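Local coordinates for protein spectinomycin 9-adenylyltransferase (PDB 6SXJ) that inactivates the antibiotic spectinomycin by transferring an adenylyl group from ATP to its 9-hydroxyl, which gives bacteria resistance to spectinomycin but not to streptomycin, at residues K16-K21 with E63-K68; C189-T194 with N250-L255. All blocks are in the same frame, centred on the assembly; numbering follows the deposited sequence.

Contact 1 of 2, residues K16-K21 with E63-K68; sequences KKILRK and EILIQK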
ATOM      1  N   LYS A  16      -6.697  -2.996  16.683  1.00 57.37           N
ATOM      2  CA  LYS A  16      -6.106  -4.111  17.421  1.00 45.00           C
ATOM      3  C   LYS A  16      -7.178  -4.951  18.099  1.00 43.05           C
ATOM      4  O   LYS A  16      -7.108  -6.186  18.098  1.00 52.88           O
ATOM      5  CB  LYS A  16      -5.119  -3.590  18.465  1.00 53.96           C
ATOM      6  CG  LYS A  16      -4.020  -2.699  17.918  1.00 53.92           C
ATOM      7  CD  LYS A  16      -3.342  -1.903  19.044  1.00 62.12           C
ATOM      8  CE  LYS A  16      -2.951  -2.783  20.219  1.00 63.71           C
ATOM      9  NZ  LYS A  16      -2.221  -2.007  21.279  1.00 70.40           N
ATOM     10  N   LYS A  17      -8.173  -4.299  18.691  1.00 50.66           N
ATOM     11  CA  LYS A  17      -9.189  -5.034  19.434  1.00 57.22           C
ATOM     12  C   LYS A  17     -10.165  -5.725  18.493  1.00 51.57           C
ATOM     13  O   LYS A  17     -10.598  -6.854  18.764  1.00 52.32           O
ATOM     14  CB  LYS A  17      -9.906  -4.086  20.390  1.00 57.16           C
ATOM     15  CG  LYS A  17      -8.963  -3.544  21.483  1.00 50.95           C
ATOM     16  CD  LYS A  17      -9.562  -2.369  22.235  1.00 66.02           C
ATOM     17  CE  LYS A  17      -8.781  -2.065  23.516  1.00 63.60           C
ATOM     18  NZ  LYS A  17      -8.777  -3.209  24.470  1.00 69.66           N
ATOM     19  N   ILE A  18     -10.502  -5.080  17.373  1.00 46.16           N
ATOM     20  CA  ILE A  18     -11.312  -5.755  16.359  1.00 48.56           C
ATOM     21  C   ILE A  18     -10.667  -7.079  15.989  1.00 47.40           C
ATOM     22  O   ILE A  18     -11.287  -8.147  16.072  1.00 54.17           O
ATOM     23  CB  ILE A  18     -11.494  -4.863  15.119  1.00 51.44           C
ATOM     24  CG1 ILE A  18     -12.466  -3.723  15.425  1.00 48.02           C
ATOM     25  CG2 ILE A  18     -12.010  -5.700  13.936  1.00 57.18           C
ATOM     26  CD1 ILE A  18     -12.243  -2.504  14.562  1.00 54.80           C
ATOM     27  N   LEU A  19      -9.398  -7.030  15.580  1.00 51.25           N
ATOM     28  CA  LEU A  19      -8.746  -8.240  15.094  1.00 48.13           C
ATOM     29  C   LEU A  19      -8.705  -9.305  16.174  1.00 56.96           C
ATOM     30  O   LEU A  19      -8.862 -10.498  15.892  1.00 54.94           O
ATOM     31  CB  LEU A  19      -7.337  -7.912  14.602  1.00 44.88           C
ATOM     32  CG  LEU A  19      -7.265  -7.030  13.348  1.00 46.61           C
ATOM     33  CD1 LEU A  19      -5.955  -6.267  13.338  1.00 45.35           C
ATOM     34  CD2 LEU A  19      -7.427  -7.883  12.095  1.00 50.57           C
ATOM     35  N   ARG A  20      -8.500  -8.884  17.423  1.00 63.27           N
ATOM     36  CA  ARG A  20      -8.398  -9.828  18.526  1.00 61.81           C
ATOM     37  C   ARG A  20      -9.759 -10.411  18.878  1.00 55.80           C
ATOM     38  O   ARG A  20      -9.905 -11.631  19.031  1.00 62.41           O
ATOM     39  CB  ARG A  20      -7.783  -9.124  19.732  1.00 63.67           C
ATOM     40  CG  ARG A  20      -6.285  -9.193  19.752  1.00 60.68           C
ATOM     41  CD  ARG A  20      -5.846 -10.183  20.798  1.00 69.81           C
ATOM     42  NE  ARG A  20      -5.430  -9.502  22.014  1.00 73.13           N
ATOM     43  CZ  ARG A  20      -5.424 -10.058  23.217  1.00 72.34           C
ATOM     44  NH1 ARG A  20      -5.819 -11.313  23.375  1.00 81.07           N
ATOM     45  NH2 ARG A  20      -5.015  -9.358  24.260  1.00 87.69           N
ATOM     46  N   LYS A  21     -10.767  -9.553  19.020  1.00 55.63           N
ATOM     47  CA  LYS A  21     -12.083 -10.037  19.416  1.00 65.03           C
ATOM     48  C   LYS A  21     -12.634 -11.034  18.404  1.00 67.60           C
ATOM     49  O   LYS A  21     -13.253 -12.034  18.784  1.00 75.72           O
ATOM     50  CB  LYS A  21     -13.043  -8.859  19.586  1.00 65.44           C
ATOM     51  CG  LYS A  21     -14.471  -9.274  19.928  1.00 75.02           C
ATOM     52  CD  LYS A  21     -15.378  -8.065  20.123  1.00 81.26           C
ATOM     53  CE  LYS A  21     -16.676  -8.446  20.832  1.00 91.09           C
ATOM     54  NZ  LYS A  21     -17.177  -9.792  20.420  1.00 93.06           N
ATOM     55  N   GLU A  63     -16.727 -10.253   6.387  1.00 63.76           N
ATOM     56  CA  GLU A  63     -17.780  -9.246   6.452  1.00 62.73           C
ATOM     57  C   GLU A  63     -17.738  -8.497   7.780  1.00 65.94           C
ATOM     58  O   GLU A  63     -17.908  -7.272   7.820  1.00 61.57           O
ATOM     59  CB  GLU A  63     -19.141  -9.907   6.244  1.00 71.63           C
ATOM     60  CG  GLU A  63     -20.290  -8.937   6.046  1.00 75.46           C
ATOM     61  CD  GLU A  63     -21.616  -9.650   5.831  1.00 86.19           C
ATOM     62  OE1 GLU A  63     -21.641 -10.642   5.071  1.00 87.18           O
ATOM     63  OE2 GLU A  63     -22.630  -9.220   6.425  1.00 86.39           O
ATOM     64  N   ILE A  64     -17.506  -9.218   8.879  1.00 61.69           N
ATOM     65  CA  ILE A  64     -17.388  -8.568  10.182  1.00 71.42           C
ATOM     66  C   ILE A  64     -16.262  -7.544  10.154  1.00 59.44           C
ATOM     67  O   ILE A  64     -16.448  -6.379  10.524  1.00 59.43           O
ATOM     68  CB  ILE A  64     -17.155  -9.607  11.291  1.00 74.21           C
ATOM     69  CG1 ILE A  64     -18.250 -10.670  11.294  1.00 77.80           C
ATOM     70  CG2 ILE A  64     -17.083  -8.911  12.641  1.00 70.24           C
ATOM     71  CD1 ILE A  64     -17.951 -11.831  12.235  1.00 81.81           C
ATOM     72  N   LEU A  65     -15.074  -7.972   9.717  1.00 59.12           N
ATOM     73  CA  LEU A  65     -13.934  -7.066   9.641  1.00 59.47           C
ATOM     74  C   LEU A  65     -14.282  -5.827   8.833  1.00 60.19           C
ATOM     75  O   LEU A  65     -14.009  -4.696   9.251  1.00 51.52           O
ATOM     76  CB  LEU A  65     -12.730  -7.780   9.024  1.00 46.46           C
ATOM     77  CG  LEU A  65     -12.119  -8.919   9.833  1.00 52.32           C
ATOM     78  CD1 LEU A  65     -10.852  -9.407   9.155  1.00 51.06           C
ATOM     79  CD2 LEU A  65     -11.820  -8.478  11.273  1.00 57.36           C
ATOM     80  N   ILE A  66     -14.891  -6.021   7.662  1.00 52.72           N
ATOM     81  CA  ILE A  66     -15.279  -4.867   6.863  1.00 55.18           C
ATOM     82  C   ILE A  66     -16.259  -3.999   7.642  1.00 51.21           C
ATOM     83  O   ILE A  66     -16.171  -2.766   7.632  1.00 51.15           O
ATOM     84  CB  ILE A  66     -15.883  -5.303   5.517  1.00 58.16           C
ATOM     85  CG1 ILE A  66     -14.850  -6.030   4.654  1.00 58.04           C
ATOM     86  CG2 ILE A  66     -16.427  -4.076   4.804  1.00 50.13           C
ATOM     87  CD1 ILE A  66     -15.476  -6.814   3.506  1.00 61.96           C
ATOM     88  N   GLN A  67     -17.229  -4.632   8.297  1.00 59.68           N
ATOM     89  CA  GLN A  67     -18.248  -3.877   9.014  1.00 61.55           C
ATOM     90  C   GLN A  67     -17.629  -3.094  10.159  1.00 60.32           C
ATOM     91  O   GLN A  67     -17.941  -1.915  10.354  1.00 57.37           O
ATOM     92  CB  GLN A  67     -19.320  -4.823   9.550  1.00 73.59           C
ATOM     93  CG  GLN A  67     -20.545  -4.989   8.667  1.00 85.13           C
ATOM     94  CD  GLN A  67     -21.600  -5.872   9.317  1.00 95.28           C
ATOM     95  OE1 GLN A  67     -21.739  -5.890  10.541  1.00109.71           O
ATOM     96  NE2 GLN A  67     -22.341  -6.609   8.501  1.00 92.33           N
ATOM     97  N   LYS A  68     -16.740  -3.733  10.920  1.00 56.63           N
ATOM     98  CA  LYS A  68     -16.176  -3.098  12.106  1.00 62.75           C
ATOM     99  C   LYS A  68     -15.061  -2.121  11.760  1.00 58.79           C
ATOM    100  O   LYS A  68     -14.848  -1.150  12.493  1.00 53.33           O
ATOM    101  CB  LYS A  68     -15.668  -4.172  13.074  1.00 68.72           C
ATOM    102  CG  LYS A  68     -16.776  -4.951  13.793  1.00 63.11           C
ATOM    103  CD  LYS A  68     -17.885  -4.023  14.285  1.00 78.58           C
ATOM    104  CE  LYS A  68     -19.066  -4.787  14.841  1.00 85.09           C
ATOM    105  NZ  LYS A  68     -18.879  -5.084  16.285  1.00 90.72           N
TER
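Lys68, against which Ile18 leans, gives its backbone N to Ile64 O in a 2.7 Å helical bond, while its own carbonyl oxygen is met across the contact by a methyl group: Ile18 CD1 lies 3.6 Å from Lys68 O. This is van der Waals contact and not a hydrogen bond, and the helices meet here through apolar side-chain atoms and one carbonyl oxygen. Ile18 is the residue in the middle. Its CB points toward helix 59-69, and its two branches divide the work. CG1 stands beside the backbone N (chi1 -73°) and carries CD1 out to the Lys68 carbonyl, passing Lys68 CB at 4.0 Å on the way. CG2 reaches the isopropyl end of Leu65, with Ile18 CG2 and Leu65 CD2 3.9 Å apart. Leu65 starts from a CB directed to one side of helix 8-23, and it is its end that comes closer, crossing Ile18 obliquely. Lys68 contributes the root of its side chain. Beyond CB the chain bends twice, at chi2 and chi4, and its end leads away from helix 8-23; Lys68 NZ stands 6.5 Å from Lys21 NZ. Inward, Leu65 rests on Ile89 and Leu19 on Leu87, both of strand 85-91, so two neighbouring helices are laid over one face of the nucleotidyltransferase sheet. Lys68 also touches His22 of helix 8-23, and Ile18 touches Ile72. The contact thus grades from apolar on the sheet side to charged at the surface: the small patch of methyl and methylene groups probably owes its hold to dispersion and to exclusion of water, and the like charges of the two lysines, probably screened by solvent, would be expected to add little, if anything, to it.

Contact 2 of 2, residues C189-T194 with N250-L255; sequences CRMILT and NRLKKL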
ATOM      1  N   CYS A 189       7.780   7.295  -9.782  1.00 61.81           N
ATOM      2  CA  CYS A 189       8.925   7.926  -9.129  1.00 68.34           C
ATOM      3  C   CYS A 189       9.384   7.105  -7.929  1.00 63.83           C
ATOM      4  O   CYS A 189      10.578   6.818  -7.775  1.00 62.53           O
ATOM      5  CB  CYS A 189       8.568   9.348  -8.703  1.00 68.80           C
ATOM      6  SG  CYS A 189       8.391  10.508 -10.068  1.00 63.89           S
ATOM      7  N   ARG A 190       8.445   6.726  -7.059  1.00 70.27           N
ATOM      8  CA  ARG A 190       8.755   5.772  -6.001  1.00 69.34           C
ATOM      9  C   ARG A 190       9.364   4.502  -6.591  1.00 72.55           C
ATOM     10  O   ARG A 190      10.401   4.021  -6.125  1.00 69.86           O
ATOM     11  CB  ARG A 190       7.487   5.446  -5.202  1.00 75.97           C
ATOM     12  CG  ARG A 190       7.735   4.681  -3.906  1.00 87.86           C
ATOM     13  CD  ARG A 190       6.440   4.165  -3.285  1.00 92.67           C
ATOM     14  NE  ARG A 190       5.797   3.115  -4.079  1.00105.47           N
ATOM     15  CZ  ARG A 190       6.247   1.866  -4.196  1.00 94.79           C
ATOM     16  NH1 ARG A 190       7.358   1.488  -3.577  1.00 81.28           N
ATOM     17  NH2 ARG A 190       5.579   0.992  -4.941  1.00 86.85           N
ATOM     18  N   MET A 191       8.725   3.969  -7.641  1.00 75.29           N
ATOM     19  CA  MET A 191       9.189   2.725  -8.262  1.00 69.41           C
ATOM     20  C   MET A 191      10.646   2.815  -8.675  1.00 66.64           C
ATOM     21  O   MET A 191      11.400   1.838  -8.552  1.00 64.12           O
ATOM     22  CB  MET A 191       8.348   2.419  -9.496  1.00 65.71           C
ATOM     23  CG  MET A 191       6.989   1.822  -9.239  1.00 59.86           C
ATOM     24  SD  MET A 191       6.332   1.224 -10.792  1.00 79.36           S
ATOM     25  CE  MET A 191       4.958   0.217 -10.263  1.00 77.56           C
ATOM     26  N   ILE A 192      11.074   3.972  -9.179  1.00 68.68           N
ATOM     27  CA  ILE A 192      12.421   4.122  -9.710  1.00 70.97           C
ATOM     28  C   ILE A 192      13.442   4.114  -8.579  1.00 73.98           C
ATOM     29  O   ILE A 192      14.462   3.420  -8.635  1.00 74.56           O
ATOM     30  CB  ILE A 192      12.520   5.401 -10.561  1.00 62.61           C
ATOM     31  CG1 ILE A 192      11.851   5.175 -11.922  1.00 73.08           C
ATOM     32  CG2 ILE A 192      13.973   5.808 -10.728  1.00 65.39           C
ATOM     33  CD1 ILE A 192      11.524   6.449 -12.655  1.00 67.27           C
ATOM     34  N   LEU A 193      13.154   4.868  -7.516  1.00 78.09           N
ATOM     35  CA  LEU A 193      14.057   4.909  -6.375  1.00 78.55           C
ATOM     36  C   LEU A 193      14.331   3.517  -5.835  1.00 83.58           C
ATOM     37  O   LEU A 193      15.493   3.107  -5.745  1.00 86.78           O
ATOM     38  CB  LEU A 193      13.478   5.808  -5.291  1.00 83.70           C
ATOM     39  CG  LEU A 193      13.667   7.299  -5.581  1.00 82.16           C
ATOM     40  CD1 LEU A 193      13.026   8.180  -4.524  1.00 75.83           C
ATOM     41  CD2 LEU A 193      15.133   7.636  -5.751  1.00 69.86           C
ATOM     42  N   THR A 194      13.271   2.754  -5.533  1.00 85.86           N
ATOM     43  CA  THR A 194      13.458   1.476  -4.867  1.00 87.81           C
ATOM     44  C   THR A 194      14.195   0.478  -5.755  1.00 88.97           C
ATOM     45  O   THR A 194      14.949  -0.343  -5.228  1.00 90.27           O
ATOM     46  CB  THR A 194      12.119   0.919  -4.384  1.00 88.57           C
ATOM     47  OG1 THR A 194      12.328  -0.443  -4.015  1.00 88.78           O
ATOM     48  CG2 THR A 194      11.063   1.019  -5.435  1.00 84.22           C
ATOM     49  N   ASN A 250      10.391   4.486 -19.288  1.00 62.56           N
ATOM     50  CA  ASN A 250      11.644   4.135 -19.946  1.00 66.56           C
ATOM     51  C   ASN A 250      12.816   4.242 -18.975  1.00 66.70           C
ATOM     52  O   ASN A 250      13.638   3.325 -18.878  1.00 70.08           O
ATOM     53  CB  ASN A 250      11.851   5.021 -21.174  1.00 65.34           C
ATOM     54  CG  ASN A 250      10.949   4.618 -22.340  1.00 73.59           C
ATOM     55  OD1 ASN A 250      10.234   5.451 -22.904  1.00 76.32           O
ATOM     56  ND2 ASN A 250      10.976   3.336 -22.699  1.00 66.02           N
ATOM     57  N   ARG A 251      12.898   5.350 -18.233  1.00 61.21           N
ATOM     58  CA  ARG A 251      13.903   5.460 -17.176  1.00 68.83           C
ATOM     59  C   ARG A 251      13.876   4.239 -16.264  1.00 72.41           C
ATOM     60  O   ARG A 251      14.927   3.703 -15.894  1.00 69.39           O
ATOM     61  CB  ARG A 251      13.656   6.737 -16.373  1.00 64.06           C
ATOM     62  CG  ARG A 251      14.759   7.158 -15.420  1.00 74.58           C
ATOM     63  CD  ARG A 251      14.214   8.227 -14.479  1.00 68.94           C
ATOM     64  NE  ARG A 251      15.207   9.205 -14.051  1.00 87.09           N
ATOM     65  CZ  ARG A 251      16.226   8.928 -13.246  1.00 91.35           C
ATOM     66  NH1 ARG A 251      16.400   7.692 -12.794  1.00 91.44           N
ATOM     67  NH2 ARG A 251      17.077   9.884 -12.899  1.00102.55           N
ATOM     68  N   LEU A 252      12.676   3.776 -15.907  1.00 68.86           N
ATOM     69  CA  LEU A 252      12.554   2.609 -15.042  1.00 66.76           C
ATOM     70  C   LEU A 252      12.990   1.338 -15.760  1.00 71.06           C
ATOM     71  O   LEU A 252      13.674   0.493 -15.173  1.00 69.79           O
ATOM     72  CB  LEU A 252      11.112   2.482 -14.557  1.00 68.94           C
ATOM     73  CG  LEU A 252      10.689   1.239 -13.770  1.00 77.30           C
ATOM     74  CD1 LEU A 252      11.515   1.066 -12.510  1.00 74.49           C
ATOM     75  CD2 LEU A 252       9.196   1.334 -13.433  1.00 69.43           C
ATOM     76  N   LYS A 253      12.610   1.187 -17.031  1.00 71.61           N
ATOM     77  CA  LYS A 253      12.940  -0.026 -17.772  1.00 72.85           C
ATOM     78  C   LYS A 253      14.443  -0.253 -17.886  1.00 77.20           C
ATOM     79  O   LYS A 253      14.865  -1.380 -18.170  1.00 80.04           O
ATOM     80  CB  LYS A 253      12.316   0.029 -19.168  1.00 66.06           C
ATOM     81  CG  LYS A 253      10.855  -0.387 -19.214  1.00 60.27           C
ATOM     82  CD  LYS A 253      10.107   0.354 -20.327  1.00 67.85           C
ATOM     83  CE  LYS A 253       9.885  -0.536 -21.555  1.00 69.59           C
ATOM     84  NZ  LYS A 253       9.304   0.233 -22.705  1.00 70.77           N
ATOM     85  N   LYS A 254      15.260   0.783 -17.684  1.00 74.09           N
ATOM     86  CA  LYS A 254      16.708   0.633 -17.611  1.00 75.32           C
ATOM     87  C   LYS A 254      17.180   0.201 -16.228  1.00 90.11           C
ATOM     88  O   LYS A 254      18.378   0.304 -15.938  1.00 92.01           O
ATOM     89  CB  LYS A 254      17.397   1.946 -17.998  1.00 76.43           C
ATOM     90  CG  LYS A 254      16.799   2.651 -19.203  1.00 81.17           C
ATOM     91  CD  LYS A 254      16.708   1.719 -20.409  1.00 83.13           C
ATOM     92  CE  LYS A 254      15.257   1.435 -20.791  1.00 82.17           C
ATOM     93  NZ  LYS A 254      15.080   0.100 -21.451  1.00 81.68           N
ATOM     94  N   LEU A 255      16.265  -0.285 -15.390  1.00 89.32           N
ATOM     95  CA  LEU A 255      16.534  -0.594 -13.985  1.00 89.70           C
ATOM     96  C   LEU A 255      17.616   0.295 -13.388  1.00 88.70           C
ATOM     97  O   LEU A 255      17.332   1.399 -12.923  1.00 89.47           O
ATOM     98  CB  LEU A 255      16.919  -2.071 -13.822  1.00 90.64           C
ATOM     99  CG  LEU A 255      18.037  -2.663 -14.685  1.00103.32           C
ATOM    100  CD1 LEU A 255      19.366  -2.616 -13.949  1.00105.36           C
ATOM    101  CD2 LEU A 255      17.698  -4.097 -15.086  1.00124.84           C
TER
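Arg251 is the first residue of 250-255 to touch the other helix, and it lays its side chain across Ile192 at about a right angle. With CG anti to the backbone N (chi1 -168°), the aliphatic part runs out to CD, which meets Ile192 CD1 at 3.7 Å. A bend at chi3 then carries the guanidinium past the other branch, where Arg251 NH1 lies 3.7 Å from Ile192 CG2, the methyl approaching the flat group obliquely. The head is steadied within its own helix, because Arg251 NE is hydrogen-bonded to Tyr247 OH. A partly exposed charged group thus lies against a buried isoleucine. Leu252 follows and fills the middle. Its CA is the one nearest Ile192 CA, at 5.5 Å, and Leu252 CB abuts Ile192 CG1 at 3.8 Å. At CG the leucine forks. CD1 goes to the backbone of the other helix, 4.0 Å from Met191 O, whereas CD2 packs on the thioether, 3.9 Å from Met191 SD. Met191 sets out toward Leu252 but then extends past it, its methyl end leading away. Next, Lys253 is the last helical residue; at Lys254 the backbone leaves helical angles, although Lys254 N still reaches Asn250 O at 3.2 Å. The contact therefore engages the final turn of helix 241-253 with the later half of helix 181-196. Helix 159-173 closes one side, Met167 touching Leu252 while Ser169 and Ser170 touch Met191. Leu248, one turn back from Leu252, extends the same seam along Ile192 and Cys189, and helix 203-212 packs through Ala206, Ala209 and Val210 on Leu193 in this all-helical bundle.

In the fold
Contacts 1 and 2 lie in different halves of the enzyme and on opposite sides of the chain's centre, 37 Å apart between their centres and about 23 Å between nearest atoms. They follow one another along the chain: contact 1 is complete within the nucleotidyltransferase domain before contact 2 opens in the helical C-terminal part. Contact 1 packs two helices above a mixed sheet, whereas contact 2 joins helices to helices. Their centres are 20 and 18 Å from that of the chain, so both lie well away from the middle of the molecule. In related aminoglycoside adenylyltransferases the substrates bind in the cleft between these lobes.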